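Local coordinates for polysaccharide deacetylase-like protein (PDB 4V33) that is a putative zinc-binding polysaccharide deacetylase, one of two required for osmotic stability and cell shape maintenance in Bacillus anthracis, at residues Ile68-Ile79 / Lys90-Phe101. Numbering follows the deposited sequence.
Sequences IKDTLTEVQYKI and KSLSSKEKEKQF
V75, Y77 and I79 trade paired backbone hydrogen bonds with S94, L92 and K90, six in all, tying strand 74-81 to strand 90-94 in antiparallel register. The bonds are nearly straight; S94 N to V75 O, for instance, spans 2.9 Å. Between these pairs Q76 faces S93 and K78 faces S91, with CA-H...O contacts from S93 CA to V75 O and from S91 CA to Y77 O.

Apolar contact gathers around the F101 ring, which packs beside V75 near the start of strand 74-81. V75 CG2 sits over one face, 3.7 Å from the ring centroid in a CH-pi contact, while K97 CA covers the other. CD1 of I68 reaches CD2 of F101, and L72 CB meets CZ.

The two strands form a beta hairpin, a worked example of alternating hydrogen-bonded and non-hydrogen-bonded pairs, in a small beta domain consistent with the protein's fibronectin type III domain and remote from the zinc site. Here 90-94 is an edge strand of a four-stranded antiparallel sheet, and L103 of strand 103-106 packs against both Y77 and L92.

Y77 OH donates to F101 O at 2.8 Å, which anchors the outer end of the tyrosine ring. On the other side of the sheet, E74 runs extended, its CG anti to the backbone N (chi1 177°). S93 OG donates to E74 OE2 at 2.6 Å from above the carboxylate plane, 37° out of it, and Q76 NE2 donates to that oxygen from the opposite face. A water links Q76 OE1 to S91 OG. From the fully stretched K97, NZ donates to L72 O at 2.9 Å, the donor tilted 31° from the carbonyl plane.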
ATOM      1  N   ILE A  68     -23.174  15.643  23.640  1.00 31.89           N
ATOM      2  CA  ILE A  68     -22.941  15.071  24.965  1.00 30.16           C
ATOM      3  C   ILE A  68     -24.190  15.236  25.808  1.00 35.19           C
ATOM      4  O   ILE A  68     -24.792  16.309  25.828  1.00 36.58           O
ATOM      5  CB  ILE A  68     -21.774  15.743  25.699  1.00 34.83           C
ATOM      6  CG1 ILE A  68     -20.492  15.642  24.883  1.00 41.59           C
ATOM      7  CG2 ILE A  68     -21.551  15.085  27.058  1.00 30.79           C
ATOM      8  CD1 ILE A  68     -19.284  16.222  25.590  1.00 46.54           C
ATOM      9  N   LYS A  69     -24.576  14.174  26.508  1.00 30.98           N
ATOM     10  CA  LYS A  69     -25.764  14.225  27.351  1.00 37.61           C
ATOM     11  C   LYS A  69     -25.449  14.533  28.811  1.00 35.59           C
ATOM     12  O   LYS A  69     -26.144  15.314  29.434  1.00 36.18           O
ATOM     13  CB  LYS A  69     -26.581  12.941  27.212  1.00 43.01           C
ATOM     14  CG  LYS A  69     -27.127  12.756  25.805  1.00 46.35           C
ATOM     15  CD  LYS A  69     -27.819  14.030  25.321  1.00 50.07           C
ATOM     16  CE  LYS A  69     -27.873  14.102  23.805  1.00 53.04           C
ATOM     17  NZ  LYS A  69     -28.538  15.352  23.332  1.00 61.33           N
ATOM     18  N   ASP A  70     -24.396  13.933  29.352  1.00 27.91           N
ATOM     19  CA  ASP A  70     -23.983  14.237  30.716  1.00 27.85           C
ATOM     20  C   ASP A  70     -23.365  15.630  30.832  1.00 27.26           C
ATOM     21  O   ASP A  70     -22.768  16.143  29.882  1.00 32.01           O
ATOM     22  CB  ASP A  70     -22.945  13.211  31.196  1.00 29.06           C
ATOM     23  CG  ASP A  70     -23.571  12.002  31.871  1.00 32.39           C
ATOM     24  OD1 ASP A  70     -23.798  12.061  33.097  1.00 42.74           O
ATOM     25  OD2 ASP A  70     -23.815  10.990  31.182  1.00 34.15           O
ATOM     26  N   THR A  71     -23.497  16.229  32.007  1.00 29.09           N
ATOM     27  CA  THR A  71     -22.793  17.463  32.347  0.56 28.89           C
ATOM     28  C   THR A  71     -21.339  17.141  32.664  1.00 29.04           C
ATOM     29  O   THR A  71     -21.069  16.334  33.551  1.00 31.61           O
ATOM     30  CB  THR A  71     -23.410  18.127  33.591  0.56 33.58           C
ATOM     31  OG1 THR A  71     -24.718  18.619  33.278  0.56 33.79           O
ATOM     32  CG2 THR A  71     -22.541  19.283  34.073  0.56 31.49           C
ATOM     33  N   LEU A  72     -20.407  17.773  31.958  1.00 25.22           N
ATOM     34  CA  LEU A  72     -18.988  17.472  32.131  1.00 24.78           C
ATOM     35  C   LEU A  72     -18.135  18.701  32.400  1.00 28.94           C
ATOM     36  O   LEU A  72     -18.460  19.805  31.967  1.00 30.05           O
ATOM     37  CB  LEU A  72     -18.441  16.799  30.867  1.00 23.39           C
ATOM     38  CG  LEU A  72     -19.062  15.494  30.374  1.00 24.89           C
ATOM     39  CD1 LEU A  72     -18.414  15.075  29.068  1.00 23.16           C
ATOM     40  CD2 LEU A  72     -18.916  14.400  31.429  1.00 25.45           C
ATOM     41  N   THR A  73     -17.018  18.495  33.091  1.00 26.16           N
ATOM     42  CA  THR A  73     -16.042  19.561  33.270  0.68 25.85           C
ATOM     43  C   THR A  73     -14.867  19.368  32.321  1.00 27.37           C
ATOM     44  O   THR A  73     -14.137  20.312  32.023  1.00 25.52           O
ATOM     45  CB  THR A  73     -15.512  19.624  34.712  0.68 27.00           C
ATOM     46  OG1 THR A  73     -15.002  18.341  35.097  0.68 29.36           O
ATOM     47  CG2 THR A  73     -16.622  20.029  35.666  0.68 24.55           C
ATOM     48  N   GLU A  74     -14.703  18.146  31.823  1.00 22.01           N
ATOM     49  CA  GLU A  74     -13.520  17.800  31.051  1.00 21.33           C
ATOM     50  C   GLU A  74     -13.804  16.622  30.132  1.00 20.75           C
ATOM     51  O   GLU A  74     -14.623  15.763  30.449  1.00 21.51           O
ATOM     52  CB  GLU A  74     -12.395  17.441  32.037  1.00 20.86           C
ATOM     53  CG  GLU A  74     -11.079  16.984  31.432  1.00 23.06           C
ATOM     54  CD  GLU A  74     -10.093  16.523  32.496  1.00 23.09           C
ATOM     55  OE1 GLU A  74     -10.452  16.550  33.697  1.00 24.53           O
ATOM     56  OE2 GLU A  74      -8.960  16.135  32.131  1.00 24.30           O
ATOM     57  N   VAL A  75     -13.132  16.593  28.987  1.00 20.50           N
ATOM     58  CA  VAL A  75     -13.121  15.417  28.128  1.00 19.87           C
ATOM     59  C   VAL A  75     -11.674  14.981  27.978  1.00 22.41           C
ATOM     60  O   VAL A  75     -10.794  15.808  27.745  1.00 21.20           O
ATOM     61  CB  VAL A  75     -13.725  15.712  26.735  1.00 20.43           C
ATOM     62  CG1 VAL A  75     -13.423  14.577  25.756  1.00 19.76           C
ATOM     63  CG2 VAL A  75     -15.230  15.934  26.852  1.00 21.59           C
ATOM     64  N   GLN A  76     -11.418  13.689  28.139  1.00 18.35           N
ATOM     65  CA  GLN A  76     -10.078  13.170  27.880  1.00 17.69           C
ATOM     66  C   GLN A  76     -10.091  12.317  26.638  1.00 17.70           C
ATOM     67  O   GLN A  76     -10.898  11.396  26.522  1.00 17.34           O
ATOM     68  CB  GLN A  76      -9.564  12.362  29.072  1.00 17.32           C
ATOM     69  CG  GLN A  76      -9.479  13.191  30.344  1.00 17.74           C
ATOM     70  CD  GLN A  76      -8.749  12.488  31.472  1.00 18.28           C
ATOM     71  OE1 GLN A  76      -8.461  11.293  31.398  1.00 18.69           O
ATOM     72  NE2 GLN A  76      -8.454  13.231  32.526  1.00 20.03           N
ATOM     73  N   TYR A  77      -9.195  12.635  25.707  1.00 17.14           N
ATOM     74  CA  TYR A  77      -9.094  11.907  24.451  1.00 17.98           C
ATOM     75  C   TYR A  77      -7.881  10.998  24.480  1.00 18.34           C
ATOM     76  O   TYR A  77      -6.744  11.476  24.491  1.00 18.35           O
ATOM     77  CB  TYR A  77      -8.930  12.876  23.277  1.00 17.75           C
ATOM     78  CG  TYR A  77     -10.052  13.870  23.079  1.00 18.07           C
ATOM     79  CD1 TYR A  77     -11.146  13.557  22.288  1.00 18.46           C
ATOM     80  CD2 TYR A  77      -9.996  15.134  23.652  1.00 19.16           C
ATOM     81  CE1 TYR A  77     -12.174  14.472  22.079  1.00 20.36           C
ATOM     82  CE2 TYR A  77     -11.021  16.063  23.447  1.00 21.72           C
ATOM     83  CZ  TYR A  77     -12.105  15.718  22.659  1.00 21.31           C
ATOM     84  OH  TYR A  77     -13.128  16.621  22.443  1.00 22.51           O
ATOM     85  N   LYS A  78      -8.116   9.691  24.493  1.00 15.80           N
ATOM     86  CA  LYS A  78      -7.023   8.736  24.408  1.00 15.31           C
ATOM     87  C   LYS A  78      -6.758   8.496  22.930  1.00 15.36           C
ATOM     88  O   LYS A  78      -7.658   8.099  22.189  1.00 17.02           O
ATOM     89  CB  LYS A  78      -7.375   7.415  25.093  1.00 15.27           C
ATOM     90  CG  LYS A  78      -6.235   6.396  25.041  1.00 16.87           C
ATOM     91  CD  LYS A  78      -6.675   5.017  25.519  1.00 24.31           C
ATOM     92  CE  LYS A  78      -6.988   5.027  26.999  1.00 29.12           C
ATOM     93  NZ  LYS A  78      -7.312   3.652  27.506  1.00 28.06           N
ATOM     94  N   ILE A  79      -5.529   8.756  22.507  1.00 14.84           N
ATOM     95  CA  ILE A  79      -5.205   8.716  21.087  1.00 14.66           C
ATOM     96  C   ILE A  79      -3.951   7.897  20.861  1.00 14.25           C
ATOM     97  O   ILE A  79      -2.973   8.000  21.616  1.00 15.32           O
ATOM     98  CB  ILE A  79      -4.999  10.135  20.517  1.00 15.60           C
ATOM     99  CG1 ILE A  79      -6.249  10.985  20.762  1.00 20.38           C
ATOM    100  CG2 ILE A  79      -4.671  10.081  19.025  1.00 18.28           C
ATOM    101  CD1 ILE A  79      -6.159  12.397  20.218  1.00 27.47           C
ATOM    102  N   LYS A  90      -1.487   7.911  24.317  1.00 16.70           N
ATOM    103  CA  LYS A  90      -1.410   8.964  25.319  1.00 16.76           C
ATOM    104  C   LYS A  90      -2.807   9.535  25.500  1.00 16.77           C
ATOM    105  O   LYS A  90      -3.713   9.265  24.700  1.00 18.61           O
ATOM    106  CB  LYS A  90      -0.447  10.070  24.881  1.00 19.05           C
ATOM    107  CG  LYS A  90      -0.941  10.819  23.651  1.00 19.90           C
ATOM    108  CD  LYS A  90      -0.002  11.948  23.242  1.00 25.98           C
ATOM    109  CE  LYS A  90       1.315  11.415  22.733  1.00 28.05           C
ATOM    110  NZ  LYS A  90       2.084  12.472  22.016  1.00 27.24           N
ATOM    111  N   SER A  91      -2.993  10.316  26.551  1.00 15.77           N
ATOM    112  CA  SER A  91      -4.286  10.936  26.785  1.00 15.94           C
ATOM    113  C   SER A  91      -4.146  12.453  26.800  1.00 20.54           C
ATOM    114  O   SER A  91      -3.297  13.001  27.507  1.00 20.47           O
ATOM    115  CB  SER A  91      -4.865  10.438  28.106  1.00 16.04           C
ATOM    116  OG  SER A  91      -6.077  11.112  28.433  1.00 20.78           O
ATOM    117  N   LEU A  92      -4.987  13.125  26.021  1.00 19.71           N
ATOM    118  CA  LEU A  92      -4.959  14.578  25.914  1.00 20.39           C
ATOM    119  C   LEU A  92      -6.278  15.152  26.429  1.00 24.32           C
ATOM    120  O   LEU A  92      -7.350  14.760  25.971  1.00 23.12           O
ATOM    121  CB  LEU A  92      -4.729  15.001  24.461  1.00 23.00           C
ATOM    122  CG  LEU A  92      -3.481  14.407  23.791  1.00 22.42           C
ATOM    123  CD1 LEU A  92      -3.400  14.792  22.314  1.00 27.53           C
ATOM    124  CD2 LEU A  92      -2.222  14.832  24.526  1.00 29.67           C
ATOM    125  N   SER A  93      -6.182  16.079  27.378  1.00 21.89           N
ATOM    126  CA  SER A  93      -7.345  16.629  28.068  1.00 23.74           C
ATOM    127  C   SER A  93      -7.793  17.964  27.479  1.00 27.13           C
ATOM    128  O   SER A  93      -6.967  18.814  27.155  1.00 26.59           O
ATOM    129  CB  SER A  93      -7.016  16.803  29.555  1.00 21.83           C
ATOM    130  OG  SER A  93      -7.967  17.617  30.230  1.00 26.42           O
ATOM    131  N   SER A  94      -9.103  18.132  27.330  1.00 21.58           N
ATOM    132  CA  SER A  94      -9.679  19.446  27.060  1.00 23.43           C
ATOM    133  C   SER A  94     -10.661  19.837  28.155  1.00 27.61           C
ATOM    134  O   SER A  94     -11.530  19.050  28.536  1.00 23.30           O
ATOM    135  CB  SER A  94     -10.410  19.471  25.724  1.00 26.73           C
ATOM    136  OG  SER A  94     -11.044  20.728  25.541  1.00 27.48           O
ATOM    137  N   LYS A  95     -10.529  21.062  28.649  1.00 25.36           N
ATOM    138  CA  LYS A  95     -11.505  21.605  29.592  1.00 28.31           C
ATOM    139  C   LYS A  95     -12.226  22.793  28.959  1.00 29.66           C
ATOM    140  O   LYS A  95     -12.844  23.602  29.653  1.00 34.19           O
ATOM    141  CB  LYS A  95     -10.831  22.000  30.907  1.00 30.13           C
ATOM    142  CG  LYS A  95     -10.237  20.817  31.668  1.00 28.21           C
ATOM    143  CD  LYS A  95      -9.591  21.257  32.974  1.00 33.49           C
ATOM    144  CE  LYS A  95      -8.995  20.070  33.718  1.00 37.33           C
ATOM    145  NZ  LYS A  95      -8.423  20.451  35.042  1.00 37.77           N
ATOM    146  N   GLU A  96     -12.148  22.874  27.633  1.00 30.54           N
ATOM    147  CA  GLU A  96     -12.769  23.960  26.875  1.00 33.05           C
ATOM    148  C   GLU A  96     -14.254  23.699  26.653  1.00 29.56           C
ATOM    149  O   GLU A  96     -14.702  23.541  25.516  1.00 37.02           O
ATOM    150  CB  GLU A  96     -12.068  24.125  25.526  1.00 34.36           C
ATOM    151  CG  GLU A  96     -10.590  24.446  25.624  1.00 41.63           C
ATOM    152  CD  GLU A  96     -10.319  25.935  25.758  1.00 58.83           C
ATOM    153  OE1 GLU A  96     -11.225  26.675  26.196  1.00 62.51           O
ATOM    154  OE2 GLU A  96      -9.198  26.366  25.412  1.00 67.88           O
ATOM    155  N   LYS A  97     -15.009  23.668  27.744  1.00 34.70           N
ATOM    156  CA  LYS A  97     -16.430  23.340  27.701  1.00 36.95           C
ATOM    157  C   LYS A  97     -17.241  24.262  26.787  1.00 42.73           C
ATOM    158  O   LYS A  97     -18.164  23.817  26.104  1.00 46.35           O
ATOM    159  CB  LYS A  97     -17.010  23.355  29.115  1.00 40.29           C
ATOM    160  CG  LYS A  97     -18.476  22.995  29.184  1.00 47.49           C
ATOM    161  CD  LYS A  97     -18.902  22.750  30.615  1.00 48.67           C
ATOM    162  CE  LYS A  97     -20.356  22.331  30.686  1.00 48.06           C
ATOM    163  NZ  LYS A  97     -20.682  21.730  32.009  1.00 51.32           N
ATOM    164  N   GLU A  98     -16.886  25.541  26.764  1.00 39.82           N
ATOM    165  CA  GLU A  98     -17.622  26.510  25.953  1.00 41.25           C
ATOM    166  C   GLU A  98     -17.258  26.434  24.474  1.00 41.84           C
ATOM    167  O   GLU A  98     -17.905  27.063  23.633  1.00 42.42           O
ATOM    168  CB  GLU A  98     -17.413  27.925  26.491  1.00 44.36           C
ATOM    169  CG  GLU A  98     -17.765  28.062  27.962  1.00 52.72           C
ATOM    170  CD  GLU A  98     -19.173  27.586  28.263  1.00 57.53           C
ATOM    171  OE1 GLU A  98     -20.087  27.891  27.468  1.00 62.74           O
ATOM    172  OE2 GLU A  98     -19.363  26.900  29.292  1.00 61.21           O
ATOM    173  N   LYS A  99     -16.220  25.662  24.160  1.00 38.83           N
ATOM    174  CA  LYS A  99     -15.795  25.467  22.780  1.00 39.15           C
ATOM    175  C   LYS A  99     -15.888  23.998  22.372  1.00 34.52           C
ATOM    176  O   LYS A  99     -15.037  23.499  21.634  1.00 37.11           O
ATOM    177  CB  LYS A  99     -14.363  25.967  22.581  1.00 44.35           C
ATOM    178  CG  LYS A  99     -14.156  27.438  22.919  1.00 53.73           C
ATOM    179  CD  LYS A  99     -12.735  27.872  22.585  1.00 60.50           C
ATOM    180  CE  LYS A  99     -12.503  29.338  22.921  1.00 66.18           C
ATOM    181  NZ  LYS A  99     -11.140  29.784  22.509  1.00 69.53           N
ATOM    182  N   GLN A 100     -16.925  23.318  22.855  1.00 36.87           N
ATOM    183  CA  GLN A 100     -17.179  21.917  22.516  1.00 39.20           C
ATOM    184  C   GLN A 100     -15.975  21.011  22.795  1.00 33.69           C
ATOM    185  O   GLN A 100     -15.677  20.103  22.019  1.00 33.98           O
ATOM    186  CB  GLN A 100     -17.638  21.791  21.059  1.00 43.33           C
ATOM    187  CG  GLN A 100     -18.977  22.474  20.793  1.00 43.61           C
ATOM    188  CD  GLN A 100     -19.364  22.475  19.330  1.00 54.95           C
ATOM    189  OE1 GLN A 100     -18.509  22.403  18.446  1.00 60.74           O
ATOM    190  NE2 GLN A 100     -20.664  22.561  19.066  1.00 62.71           N
ATOM    191  N   PHE A 101     -15.300  21.278  23.910  1.00 31.43           N
ATOM    192  CA  PHE A 101     -14.131  20.507  24.338  1.00 27.50           C
ATOM    193  C   PHE A 101     -13.094  20.384  23.233  1.00 28.54           C
ATOM    194  O   PHE A 101     -12.547  19.309  22.962  1.00 26.69           O
ATOM    195  CB  PHE A 101     -14.562  19.162  24.919  1.00 25.39           C
ATOM    196  CG  PHE A 101     -15.376  19.303  26.172  1.00 25.45           C
ATOM    197  CD1 PHE A 101     -14.763  19.611  27.374  1.00 24.11           C
ATOM    198  CD2 PHE A 101     -16.756  19.173  26.140  1.00 29.22           C
ATOM    199  CE1 PHE A 101     -15.502  19.765  28.528  1.00 24.37           C
ATOM    200  CE2 PHE A 101     -17.503  19.326  27.289  1.00 28.06           C
ATOM    201  CZ  PHE A 101     -16.876  19.621  28.488  1.00 30.02           C
TER
HETATM  202  O   HOH W   1     -14.409  22.837  32.463  1.00 41.00           O
HETATM  203  O   HOH W   2      -7.978   9.301  29.312  0.93 19.31           O